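Local coordinates for sulfide-quinone reductase (Aquifex aeolicus, PDB 3HYW), which oxidises hydrogen sulfide with a quinone as electron acceptor and FAD as cofactor, building polysulfur that is typically released as cyclooctasulfur, at residues Val196-Ala201 against Arg367-Thr372; Ala297-Ile301 against Pro362-Pro366; Asn278-Gln282 against Lys338-Leu343; Tyr19-Asn23 against Val393-Ala399. All coordinates share one frame; numbering follows the deposited sequence.

Overall arrangement
Contacts 1, 2 and 3 form a connected group, whereas contact 4 stands apart, its nearest atoms about 10 Å from those of contact 3. Contact 3 is the buried one; the other three are partly buried, and contact 2 lies nearest the centre of the chain. Contacts 1 and 2 share the turn between strands 355-361 and 369-375: R367 of contact 1 hydrogen-bonds to V363 O of contact 2, and both reach a second subunit. Backbones of 362-366 and 338-343 link contacts 2 and 3. The chemistry shifts accordingly: guanidinium to carbonyls in contact 1, mainly aliphatic packing in contact 2, ring and disulfide cysteine in contact 3, and a tyrosine hydroxyl with a bridging water in contact 4.

Contact 1: residues Val196-Ala201 against Arg367-Thr372; sequences VGGIGA and RERVIT
The bulged beginning of strand 369-375 meets the loop that leads into helix 202-212, and R367 and V370 reach across to V196, G198, I199 and G200. The R367 chain, extended from CG to NE, carries its guanidinium to two loop carbonyls. R367 NH2 donates to G198 O at 2.9 Å, within the carbonyl plane and fairly straight (153° at the hydrogen). R367 NH1 gives a more bent bond to V196 O, 3.0 Å long (132°), coming in tilted from that carbonyl's plane; the same NH1 is also held by V363 O, and NE binds weakly to P362 O, which restrains the rotation of the group. I199 CG1 lies over one guanidinium face, and V196 CB comes within 3.5 Å of R367 NH1. Just beyond, E368 and R369 both face D361 as a classic beta bulge on the outermost strand of a three-stranded antiparallel sheet. From that strand V370 and T372 point toward the loop. With chi1 at -64°, I199 CG1 stands beside the backbone N and CG2 is opposite that N, where I199 CG2 packs 3.9 Å from V370 CB. G200 CA rests 3.7 Å from V370 CG2, and the positive phi of this residue favours glycine. On the second subunit, E212 packs on V370 and D208 on A201.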
loop_
_atom_site.group_PDB
_atom_site.type_symbol
_atom_site.label_atom_id
_atom_site.label_comp_id
_atom_site.label_asym_id
_atom_site.label_seq_id
_atom_site.Cartn_x
_atom_site.Cartn_y
_atom_site.Cartn_z
ATOM N N VAL A 196 -3.268 -2.259 -19.097
ATOM C CA VAL A 196 -2.000 -2.976 -19.297
ATOM C C VAL A 196 -1.568 -3.828 -18.098
ATOM O O VAL A 196 -0.440 -4.346 -18.070
ATOM C CB VAL A 196 -0.835 -2.004 -19.696
ATOM C CG1 VAL A 196 -1.170 -1.234 -20.959
ATOM C CG2 VAL A 196 -0.513 -1.046 -18.561
ATOM N N GLY A 197 -2.457 -3.970 -17.111
ATOM C CA GLY A 197 -2.149 -4.694 -15.874
ATOM C C GLY A 197 -1.154 -3.956 -14.994
ATOM O O GLY A 197 -0.382 -4.568 -14.256
ATOM N N GLY A 198 -1.174 -2.629 -15.070
ATOM C CA GLY A 198 -0.272 -1.803 -14.278
ATOM C C GLY A 198 1.109 -1.671 -14.897
ATOM O O GLY A 198 1.515 -2.486 -15.739
ATOM N N ILE A 199 1.822 -0.626 -14.482
ATOM C CA ILE A 199 3.206 -0.409 -14.878
ATOM C C ILE A 199 3.986 -0.204 -13.598
ATOM O O ILE A 199 3.861 0.834 -12.948
ATOM C CB ILE A 199 3.360 0.809 -15.835
ATOM C CG1 ILE A 199 2.612 0.549 -17.154
ATOM C CG2 ILE A 199 4.833 1.074 -16.126
ATOM C CD1 ILE A 199 2.243 1.812 -17.928
ATOM N N GLY A 200 4.778 -1.206 -13.230
ATOM C CA GLY A 200 5.452 -1.215 -11.929
ATOM C C GLY A 200 4.425 -0.984 -10.839
ATOM O O GLY A 200 3.333 -1.549 -10.881
ATOM N N ALA A 201 4.758 -0.120 -9.888
ATOM C CA ALA A 201 3.843 0.232 -8.807
ATOM C C ALA A 201 2.922 1.416 -9.155
ATOM O O ALA A 201 2.719 2.309 -8.332
ATOM C CB ALA A 201 4.633 0.506 -7.520
ATOM N N ARG A 367 7.524 -8.369 -19.585
ATOM C CA ARG A 367 8.292 -7.145 -19.788
ATOM C C ARG A 367 9.761 -7.330 -19.431
ATOM O O ARG A 367 10.095 -8.069 -18.503
ATOM C CB ARG A 367 7.694 -5.999 -18.971
ATOM C CG ARG A 367 6.228 -5.755 -19.235
ATOM C CD ARG A 367 5.839 -4.350 -18.851
ATOM N NE ARG A 367 4.480 -4.030 -19.285
ATOM C CZ ARG A 367 3.461 -3.789 -18.463
ATOM N NH1 ARG A 367 2.266 -3.508 -18.961
ATOM N NH2 ARG A 367 3.637 -3.809 -17.144
ATOM N N GLU A 368 10.632 -6.657 -20.182
ATOM C CA GLU A 368 12.051 -6.601 -19.852
ATOM C C GLU A 368 12.270 -5.596 -18.718
ATOM O O GLU A 368 13.046 -5.850 -17.803
ATOM C CB GLU A 368 12.888 -6.239 -21.088
ATOM C CG GLU A 368 14.348 -6.713 -21.044
ATOM C CD GLU A 368 14.536 -8.211 -21.331
ATOM O OE1 GLU A 368 13.568 -8.892 -21.743
ATOM O OE2 GLU A 368 15.668 -8.709 -21.147
ATOM N N ARG A 369 11.576 -4.459 -18.776
ATOM C CA ARG A 369 11.658 -3.466 -17.703
ATOM C C ARG A 369 10.523 -2.457 -17.699
ATOM O O ARG A 369 9.808 -2.284 -18.696
ATOM C CB ARG A 369 13.012 -2.732 -17.714
ATOM C CG ARG A 369 13.236 -1.797 -18.896
ATOM C CD ARG A 369 14.588 -1.075 -18.789
ATOM N NE ARG A 369 15.690 -2.014 -18.558
ATOM C CZ ARG A 369 16.277 -2.750 -19.503
ATOM N NH1 ARG A 369 15.887 -2.671 -20.774
ATOM N NH2 ARG A 369 17.262 -3.574 -19.171
ATOM N N VAL A 370 10.359 -1.810 -16.551
ATOM C CA VAL A 370 9.456 -0.677 -16.407
ATOM C C VAL A 370 10.161 0.432 -15.630
ATOM O O VAL A 370 11.108 0.173 -14.885
ATOM C CB VAL A 370 8.123 -1.043 -15.678
ATOM C CG1 VAL A 370 7.313 -2.059 -16.471
ATOM C CG2 VAL A 370 8.379 -1.527 -14.249
ATOM N N ILE A 371 9.703 1.666 -15.825
ATOM C CA ILE A 371 10.093 2.791 -14.969
ATOM C C ILE A 371 8.837 3.553 -14.579
ATOM O O ILE A 371 8.023 3.880 -15.437
ATOM C CB ILE A 371 11.102 3.755 -15.664
ATOM C CG1 ILE A 371 12.384 3.005 -16.050
ATOM C CG2 ILE A 371 11.433 4.941 -14.741
ATOM C CD1 ILE A 371 13.352 3.798 -16.918
ATOM N N THR A 372 8.674 3.805 -13.284
ATOM C CA THR A 372 7.547 4.582 -12.776
ATOM C C THR A 372 8.064 5.679 -11.865
ATOM O O THR A 372 8.616 5.410 -10.791
ATOM C CB THR A 372 6.539 3.725 -12.003
ATOM O OG1 THR A 372 7.210 3.041 -10.933
ATOM C CG2 THR A 372 5.920 2.727 -12.912
#

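Contact 2: residues Ala297-Ile301 against Pro362-Pro366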
loop_
_atom_site.group_PDB
_atom_site.type_symbol
_atom_site.label_atom_id
_atom_site.label_comp_id
_atom_site.label_asym_id
_atom_site.label_seq_id
_atom_site.Cartn_x
_atom_site.Cartn_y
_atom_site.Cartn_z
ATOM N N ALA A 297 -6.497 -3.962 -34.522
ATOM C CA ALA A 297 -7.075 -4.899 -33.566
ATOM C C ALA A 297 -5.970 -5.625 -32.797
ATOM O O ALA A 297 -5.295 -6.512 -33.328
ATOM C CB ALA A 297 -7.986 -5.893 -34.273
ATOM N N ILE A 298 -5.782 -5.234 -31.542
ATOM C CA ILE A 298 -4.806 -5.883 -30.676
ATOM C C ILE A 298 -5.586 -6.465 -29.503
ATOM O O ILE A 298 -6.346 -5.741 -28.863
ATOM C CB ILE A 298 -3.718 -4.894 -30.165
ATOM C CG1 ILE A 298 -2.953 -4.256 -31.328
ATOM C CG2 ILE A 298 -2.717 -5.602 -29.235
ATOM C CD1 ILE A 298 -1.948 -3.199 -30.880
ATOM N N PRO A 299 -5.414 -7.775 -29.228
ATOM C CA PRO A 299 -6.156 -8.407 -28.135
ATOM C C PRO A 299 -5.805 -7.764 -26.786
ATOM O O PRO A 299 -4.715 -7.214 -26.646
ATOM C CB PRO A 299 -5.681 -9.866 -28.181
ATOM C CG PRO A 299 -5.117 -10.044 -29.581
ATOM C CD PRO A 299 -4.507 -8.727 -29.900
ATOM N N PRO A 300 -6.732 -7.800 -25.810
ATOM C CA PRO A 300 -6.426 -7.186 -24.516
ATOM C C PRO A 300 -5.315 -7.910 -23.755
ATOM O O PRO A 300 -5.144 -9.119 -23.905
ATOM C CB PRO A 300 -7.758 -7.267 -23.759
ATOM C CG PRO A 300 -8.507 -8.363 -24.400
ATOM C CD PRO A 300 -8.100 -8.351 -25.850
ATOM N N ILE A 301 -4.554 -7.163 -22.956
ATOM C CA ILE A 301 -3.482 -7.747 -22.145
ATOM C C ILE A 301 -4.054 -8.664 -21.058
ATOM O O ILE A 301 -3.438 -9.660 -20.688
ATOM C CB ILE A 301 -2.556 -6.651 -21.552
ATOM C CG1 ILE A 301 -1.624 -6.119 -22.641
ATOM C CG2 ILE A 301 -1.751 -7.192 -20.364
ATOM C CD1 ILE A 301 -0.935 -4.806 -22.306
ATOM N N PRO A 362 8.364 -4.521 -23.202
ATOM C CA PRO A 362 7.303 -3.919 -24.009
ATOM C C PRO A 362 6.074 -3.633 -23.150
ATOM O O PRO A 362 6.060 -3.975 -21.971
ATOM C CB PRO A 362 6.984 -5.005 -25.053
ATOM C CG PRO A 362 8.063 -6.050 -24.902
ATOM C CD PRO A 362 8.499 -5.960 -23.482
ATOM N N VAL A 363 5.058 -3.006 -23.730
ATOM C CA VAL A 363 3.820 -2.743 -22.996
ATOM C C VAL A 363 3.108 -4.065 -22.687
ATOM O O VAL A 363 2.634 -4.281 -21.572
ATOM C CB VAL A 363 2.898 -1.746 -23.750
ATOM C CG1 VAL A 363 1.718 -1.351 -22.889
ATOM C CG2 VAL A 363 3.662 -0.499 -24.089
ATOM N N ILE A 364 3.067 -4.956 -23.669
ATOM C CA ILE A 364 2.464 -6.279 -23.493
ATOM C C ILE A 364 3.465 -7.227 -22.813
ATOM O O ILE A 364 4.565 -7.441 -23.332
ATOM C CB ILE A 364 1.982 -6.852 -24.853
ATOM C CG1 ILE A 364 0.961 -5.899 -25.503
ATOM C CG2 ILE A 364 1.385 -8.250 -24.679
ATOM C CD1 ILE A 364 0.763 -6.129 -27.004
ATOM N N PRO A 365 3.097 -7.778 -21.632
ATOM C CA PRO A 365 3.984 -8.685 -20.893
ATOM C C PRO A 365 4.268 -9.994 -21.650
ATOM O O PRO A 365 3.494 -10.356 -22.538
ATOM C CB PRO A 365 3.202 -8.973 -19.607
ATOM C CG PRO A 365 2.207 -7.868 -19.495
ATOM C CD PRO A 365 1.829 -7.562 -20.915
ATOM N N PRO A 366 5.365 -10.702 -21.304
ATOM C CA PRO A 366 6.362 -10.394 -20.260
ATOM C C PRO A 366 7.242 -9.186 -20.593
ATOM O O PRO A 366 7.651 -9.007 -21.739
ATOM C CB PRO A 366 7.217 -11.667 -20.189
ATOM C CG PRO A 366 6.459 -12.709 -20.962
ATOM C CD PRO A 366 5.676 -11.970 -21.987
#
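I301 pushes its aliphatic branches into the turn V363-P365, while I298, from the same proline-rich loop, adds a lighter touch. The two branches of I301 divide most of the contact between I364 and P365. With chi1 at -76° its CG1 stands beside the backbone N and anti to the carbonyl carbon, and chi2 near 164° stretches CD1 onward along the turn; I301 CG1 then lies 3.9 Å from I364 CG1, and I301 CD1 comes to 3.7 Å from V363 O and 4.4 Å from V363 CG1. I301 CG2, on the other branch, lands on the proline ring, 3.6 Å from P365 CD, the two side chains crossing at about a right angle. I364 is likewise extended, its CG1 beside the backbone N, and this gives it two neighbours: CG1 meets the I301 arm, while I364 CD1 reaches I298 CG2 at 4.2 Å. The turn joins strands 355-361 and 369-375 of the small antiparallel sheet and has cis peptides before P362 and P366. Helix 314-332 backs the site, M320 touching I298 and M316 touching V363, and N214 of the second subunit packs on P365. Across the interface only carbon side chains and one carbonyl oxygen meet; V363 O and I364 O take their hydrogen bonds from R367 and R429, so the fit here depends on branch shape and van der Waals contact rather than on directed polar bonds.

Contact 3: residues Asn278-Gln282 against Lys338-Leu343; sequences NRCFQ and KYAPRL
F281 brings its ring up to P341 and L343, from a type I turn, N278-F281, that rests on strand 339-341. Its CB leaves a backbone of positive phi, and F281 CG (chi1 -78°) sits anti to the carbonyl carbon, still 4.6 Å from P341 CG. The next atom, F281 CD1, comes to 3.6 Å from that same P341 CG. F281 CE1 is closer, 3.4 Å from P341 CG, the proline approaching obliquely. At the tip, F281 CZ meets L343 CD1 at 4.0 Å, with the leucine methyl near the ring plane at its edge, and also borders I298. With an alanine here, the P341 ring and the L343 methyl would probably lose their partner, opening a gap under the turn. C280 lies over the strand: its CB is 3.5 Å from Y339 O, and its SG, beside K338 CB, is tied in a disulfide to C422. R279 O faces A340 CB and P341 CD. N278 OD1 braces the turn, accepting C280 N at 2.9 Å as an Asx turn and Q282 N at 3.2 Å, the two amides reaching it from opposite faces of its plane. Strand 339-341 pairs antiparallel with 416-418, and helix 314-332 flanks both segments, with M320 against F281 and N327 against C280 and K338.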
loop_
_atom_site.group_PDB
_atom_site.type_symbol
_atom_site.label_atom_id
_atom_site.label_comp_id
_atom_site.label_asym_id
_atom_site.label_seq_id
_atom_site.Cartn_x
_atom_site.Cartn_y
_atom_site.Cartn_z
ATOM N N ASN A 278 -1.318 -8.948 -38.339
ATOM C CA ASN A 278 -0.424 -9.919 -37.719
ATOM C C ASN A 278 0.684 -9.193 -36.938
ATOM O O ASN A 278 0.568 -7.996 -36.683
ATOM C CB ASN A 278 0.127 -10.903 -38.767
ATOM C CG ASN A 278 0.925 -10.222 -39.878
ATOM O OD1 ASN A 278 1.500 -9.144 -39.694
ATOM N ND2 ASN A 278 0.985 -10.877 -41.037
ATOM N N ARG A 279 1.749 -9.908 -36.569
ATOM C CA ARG A 279 2.858 -9.333 -35.790
ATOM C C ARG A 279 3.566 -8.186 -36.517
ATOM O O ARG A 279 4.165 -7.306 -35.886
ATOM C CB ARG A 279 3.884 -10.416 -35.452
ATOM C CG ARG A 279 3.338 -11.545 -34.591
ATOM C CD ARG A 279 4.357 -12.651 -34.406
ATOM N NE ARG A 279 3.824 -13.696 -33.544
ATOM C CZ ARG A 279 4.161 -14.978 -33.615
ATOM N NH1 ARG A 279 3.602 -15.846 -32.785
ATOM N NH2 ARG A 279 5.043 -15.396 -34.517
ATOM N N CYS A 280 3.496 -8.214 -37.843
ATOM C CA CYS A 280 4.193 -7.255 -38.694
ATOM C C CYS A 280 3.235 -6.143 -39.145
ATOM O O CYS A 280 3.531 -5.374 -40.056
ATOM C CB CYS A 280 4.834 -7.989 -39.879
ATOM S SG CYS A 280 6.047 -9.239 -39.336
ATOM N N PHE A 281 2.080 -6.090 -38.481
ATOM C CA PHE A 281 1.022 -5.098 -38.726
ATOM C C PHE A 281 0.513 -5.080 -40.161
ATOM O O PHE A 281 0.082 -4.053 -40.694
ATOM C CB PHE A 281 1.399 -3.726 -38.146
ATOM C CG PHE A 281 1.205 -3.675 -36.659
ATOM C CD1 PHE A 281 2.066 -4.374 -35.814
ATOM C CD2 PHE A 281 0.102 -3.030 -36.111
ATOM C CE1 PHE A 281 1.855 -4.393 -34.435
ATOM C CE2 PHE A 281 -0.114 -3.043 -34.732
ATOM C CZ PHE A 281 0.772 -3.715 -33.895
ATOM N N GLN A 282 0.549 -6.274 -40.744
ATOM C CA GLN A 282 0.061 -6.543 -42.068
ATOM C C GLN A 282 -1.197 -7.387 -41.933
ATOM O O GLN A 282 -1.280 -8.251 -41.060
ATOM C CB GLN A 282 1.151 -7.313 -42.815
ATOM C CG GLN A 282 0.783 -7.905 -44.163
ATOM C CD GLN A 282 1.868 -8.841 -44.650
ATOM O OE1 GLN A 282 2.213 -9.804 -43.969
ATOM N NE2 GLN A 282 2.430 -8.549 -45.815
ATOM N N LYS A 338 11.313 -8.936 -42.732
ATOM C CA LYS A 338 10.092 -8.316 -42.225
ATOM C C LYS A 338 10.249 -7.948 -40.756
ATOM O O LYS A 338 10.903 -8.662 -39.997
ATOM C CB LYS A 338 8.879 -9.234 -42.428
ATOM C CG LYS A 338 8.519 -9.509 -43.904
ATOM C CD LYS A 338 7.893 -8.281 -44.580
ATOM C CE LYS A 338 7.953 -8.378 -46.101
ATOM N NZ LYS A 338 9.354 -8.317 -46.627
ATOM N N TYR A 339 9.629 -6.836 -40.362
ATOM C CA TYR A 339 9.804 -6.275 -39.028
ATOM C C TYR A 339 8.520 -6.221 -38.223
ATOM O O TYR A 339 7.439 -5.944 -38.751
ATOM C CB TYR A 339 10.401 -4.864 -39.104
ATOM C CG TYR A 339 11.752 -4.821 -39.766
ATOM C CD1 TYR A 339 12.919 -4.946 -39.014
ATOM C CD2 TYR A 339 11.865 -4.662 -41.148
ATOM C CE1 TYR A 339 14.167 -4.914 -39.622
ATOM C CE2 TYR A 339 13.103 -4.631 -41.765
ATOM C CZ TYR A 339 14.250 -4.753 -40.996
ATOM O OH TYR A 339 15.482 -4.717 -41.603
ATOM N N ALA A 340 8.670 -6.489 -36.930
ATOM C CA ALA A 340 7.629 -6.271 -35.945
ATOM C C ALA A 340 8.052 -5.092 -35.057
ATOM O O ALA A 340 9.241 -4.954 -34.736
ATOM C CB ALA A 340 7.449 -7.510 -35.111
ATOM N N PRO A 341 7.089 -4.236 -34.666
ATOM C CA PRO A 341 7.396 -3.172 -33.712
ATOM C C PRO A 341 7.630 -3.743 -32.319
ATOM O O PRO A 341 6.996 -4.731 -31.937
ATOM C CB PRO A 341 6.127 -2.317 -33.709
ATOM C CG PRO A 341 5.036 -3.252 -34.123
ATOM C CD PRO A 341 5.673 -4.216 -35.089
ATOM N N ARG A 342 8.538 -3.124 -31.576
ATOM C CA ARG A 342 8.771 -3.492 -30.190
ATOM C C ARG A 342 7.490 -3.330 -29.369
ATOM O O ARG A 342 7.198 -4.148 -28.498
ATOM C CB ARG A 342 9.888 -2.618 -29.598
ATOM C CG ARG A 342 10.223 -2.903 -28.138
ATOM C CD ARG A 342 10.841 -4.281 -27.943
ATOM N NE ARG A 342 11.197 -4.496 -26.541
ATOM C CZ ARG A 342 11.818 -5.571 -26.063
ATOM N NH1 ARG A 342 12.169 -6.566 -26.864
ATOM N NH2 ARG A 342 12.092 -5.646 -24.769
ATOM N N LEU A 343 6.737 -2.273 -29.677
ATOM C CA LEU A 343 5.556 -1.857 -28.914
ATOM C C LEU A 343 5.891 -1.580 -27.443
ATOM O O LEU A 343 5.235 -2.083 -26.539
ATOM C CB LEU A 343 4.403 -2.869 -29.050
ATOM C CG LEU A 343 3.869 -3.123 -30.465
ATOM C CD1 LEU A 343 2.789 -4.206 -30.427
ATOM C CD2 LEU A 343 3.318 -1.819 -31.071
#

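Contact 4: residues Tyr19-Asn23 against Val393-Ala399; sequences YNLRN and VRNGNIA. With SO4 (sulfate ion), chain M.
Y19, on the helix 12-24 that follows the glycine-rich FAD-binding turn of the Rossmann-type fold, meets the C-terminal end of helix 376-395 at V393 and G396. That helix closes in a Schellman motif, G396 taking positive phi. Among the polar contacts, Y19 OH donates to V393 O over 2.6 Å, in the carbonyl plane and on a lone pair (145° at the oxygen). A further polar link runs through water, which donates to N20 OD1 at 3.0 Å and accepts from I398 N at 2.9 Å. N397 forms an Asx turn, its OD1 taking A399 N. Van der Waals contact comes from the ring: Y19 CD2 is 3.4 Å from G396 C, and the apolar pair is Y19 CD2 with I398 CG1 at 3.5 Å, both approached obliquely, while F69 meets the ring edge-to-face. With chi1 at -73° CG stands anti to its own carbonyl carbon, and the ring extends to the helix end. A phenylalanine in its place would probably keep much of this packing but leave V393 O without its hydroxyl donor. N20 OD1 lies against A399 CB at 3.4 Å, and N20 also touches A321 and A325 of helix 314-332. Apart from the contact with helix 12-24, R394 binds a sulfate, probably from the crystallisation liquor: R394 NE reaches sulfate O2 at 2.6 Å and R394 NH2 the same oxygen at 2.8 Å.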
loop_
_atom_site.group_PDB
_atom_site.type_symbol
_atom_site.label_atom_id
_atom_site.label_comp_id
_atom_site.label_asym_id
_atom_site.label_seq_id
_atom_site.Cartn_x
_atom_site.Cartn_y
_atom_site.Cartn_z
ATOM N N TYR A 19 5.673 9.732 -43.808
ATOM C CA TYR A 19 7.008 10.330 -43.728
ATOM C C TYR A 19 8.102 9.261 -43.731
ATOM O O TYR A 19 9.135 9.439 -44.381
ATOM C CB TYR A 19 7.154 11.223 -42.488
ATOM C CG TYR A 19 6.423 12.564 -42.522
ATOM C CD1 TYR A 19 5.414 12.831 -43.455
ATOM C CD2 TYR A 19 6.706 13.544 -41.571
ATOM C CE1 TYR A 19 4.739 14.054 -43.456
ATOM C CE2 TYR A 19 6.034 14.756 -41.562
ATOM C CZ TYR A 19 5.059 15.008 -42.501
ATOM O OH TYR A 19 4.398 16.215 -42.480
ATOM N N ASN A 20 7.875 8.155 -43.021
ATOM C CA ASN A 20 8.858 7.064 -42.981
ATOM C C ASN A 20 9.075 6.492 -44.382
ATOM O O ASN A 20 10.209 6.295 -44.805
ATOM C CB ASN A 20 8.436 5.937 -42.033
ATOM C CG ASN A 20 8.694 6.250 -40.567
ATOM O OD1 ASN A 20 9.709 6.843 -40.201
ATOM N ND2 ASN A 20 7.773 5.824 -39.715
ATOM N N LEU A 21 7.975 6.250 -45.094
ATOM C CA LEU A 21 8.018 5.794 -46.483
ATOM C C LEU A 21 8.727 6.774 -47.412
ATOM O O LEU A 21 9.531 6.365 -48.261
ATOM C CB LEU A 21 6.604 5.521 -46.992
ATOM C CG LEU A 21 5.936 4.221 -46.533
ATOM C CD1 LEU A 21 4.459 4.268 -46.864
ATOM C CD2 LEU A 21 6.601 2.995 -47.177
ATOM N N ARG A 22 8.428 8.063 -47.252
ATOM C CA ARG A 22 9.021 9.096 -48.102
ATOM C C ARG A 22 10.539 9.184 -47.936
ATOM O O ARG A 22 11.274 9.330 -48.922
ATOM C CB ARG A 22 8.348 10.461 -47.868
ATOM C CG ARG A 22 9.035 11.664 -48.542
ATOM C CD ARG A 22 9.201 11.506 -50.078
ATOM N NE ARG A 22 7.931 11.523 -50.810
ATOM C CZ ARG A 22 7.492 10.560 -51.620
ATOM N NH1 ARG A 22 8.209 9.457 -51.829
ATOM N NH2 ARG A 22 6.323 10.699 -52.235
ATOM N N ASN A 23 10.997 9.075 -46.695
ATOM C CA ASN A 23 12.417 9.186 -46.383
ATOM C C ASN A 23 13.190 7.935 -46.804
ATOM O O ASN A 23 14.365 8.012 -47.174
ATOM C CB ASN A 23 12.612 9.514 -44.892
ATOM C CG ASN A 23 12.239 10.969 -44.554
ATOM O OD1 ASN A 23 11.373 11.230 -43.716
ATOM N ND2 ASN A 23 12.885 11.913 -45.223
ATOM N N VAL A 393 6.411 17.020 -37.485
ATOM C CA VAL A 393 5.321 17.056 -38.468
ATOM C C VAL A 393 5.595 18.120 -39.535
ATOM O O VAL A 393 5.474 17.861 -40.737
ATOM C CB VAL A 393 3.930 17.280 -37.783
ATOM C CG1 VAL A 393 2.813 17.414 -38.821
ATOM C CG2 VAL A 393 3.619 16.144 -36.817
ATOM N N ARG A 394 6.009 19.298 -39.087
ATOM C CA ARG A 394 6.263 20.428 -39.973
ATOM C C ARG A 394 7.535 20.294 -40.806
ATOM O O ARG A 394 7.689 20.969 -41.816
ATOM C CB ARG A 394 6.280 21.735 -39.176
ATOM C CG ARG A 394 4.912 22.118 -38.610
ATOM C CD ARG A 394 4.886 23.567 -38.137
ATOM N NE ARG A 394 5.859 23.793 -37.070
ATOM C CZ ARG A 394 5.580 23.767 -35.768
ATOM N NH1 ARG A 394 4.338 23.560 -35.347
ATOM N NH2 ARG A 394 6.552 23.973 -34.887
ATOM N N ASN A 395 8.433 19.405 -40.394
ATOM C CA ASN A 395 9.726 19.295 -41.051
ATOM C C ASN A 395 9.998 17.979 -41.785
ATOM O O ASN A 395 11.087 17.781 -42.321
ATOM C CB ASN A 395 10.849 19.695 -40.093
ATOM C CG ASN A 395 10.829 21.186 -39.781
ATOM O OD1 ASN A 395 10.050 21.647 -38.945
ATOM N ND2 ASN A 395 11.659 21.948 -40.478
ATOM N N GLY A 396 9.002 17.092 -41.817
ATOM C CA GLY A 396 9.007 15.963 -42.745
ATOM C C GLY A 396 9.755 14.722 -42.310
ATOM O O GLY A 396 10.053 13.863 -43.129
ATOM N N ASN A 397 10.043 14.616 -41.019
ATOM C CA ASN A 397 10.725 13.450 -40.488
ATOM C C ASN A 397 10.227 13.146 -39.083
ATOM O O ASN A 397 10.546 13.877 -38.139
ATOM C CB ASN A 397 12.245 13.668 -40.506
ATOM C CG ASN A 397 13.034 12.362 -40.396
ATOM O OD1 ASN A 397 12.522 11.340 -39.933
ATOM N ND2 ASN A 397 14.281 12.393 -40.845
ATOM N N ILE A 398 9.427 12.085 -38.950
ATOM C CA ILE A 398 8.891 11.674 -37.644
ATOM C C ILE A 398 9.888 10.754 -36.932
ATOM O O ILE A 398 9.771 10.519 -35.729
ATOM C CB ILE A 398 7.478 10.985 -37.748
ATOM C CG1 ILE A 398 6.473 11.863 -38.509
ATOM C CG2 ILE A 398 6.897 10.647 -36.365
ATOM C CD1 ILE A 398 6.241 13.259 -37.912
ATOM N N ALA A 399 10.876 10.257 -37.673
ATOM C CA ALA A 399 11.863 9.345 -37.100
ATOM C C ALA A 399 13.311 9.766 -37.395
ATOM O O ALA A 399 14.040 9.041 -38.071
ATOM C CB ALA A 399 11.602 7.914 -37.573
HETATM S S SO4 M . 8.838 25.104 -37.847
HETATM O O1 SO4 M . 7.717 25.430 -38.720
HETATM O O2 SO4 M . 8.440 24.068 -36.903
HETATM O O3 SO4 M . 9.966 24.632 -38.642
HETATM O O4 SO4 M . 9.225 26.285 -37.095
HETATM O O HOH W 1 9.617 9.821 -40.674
#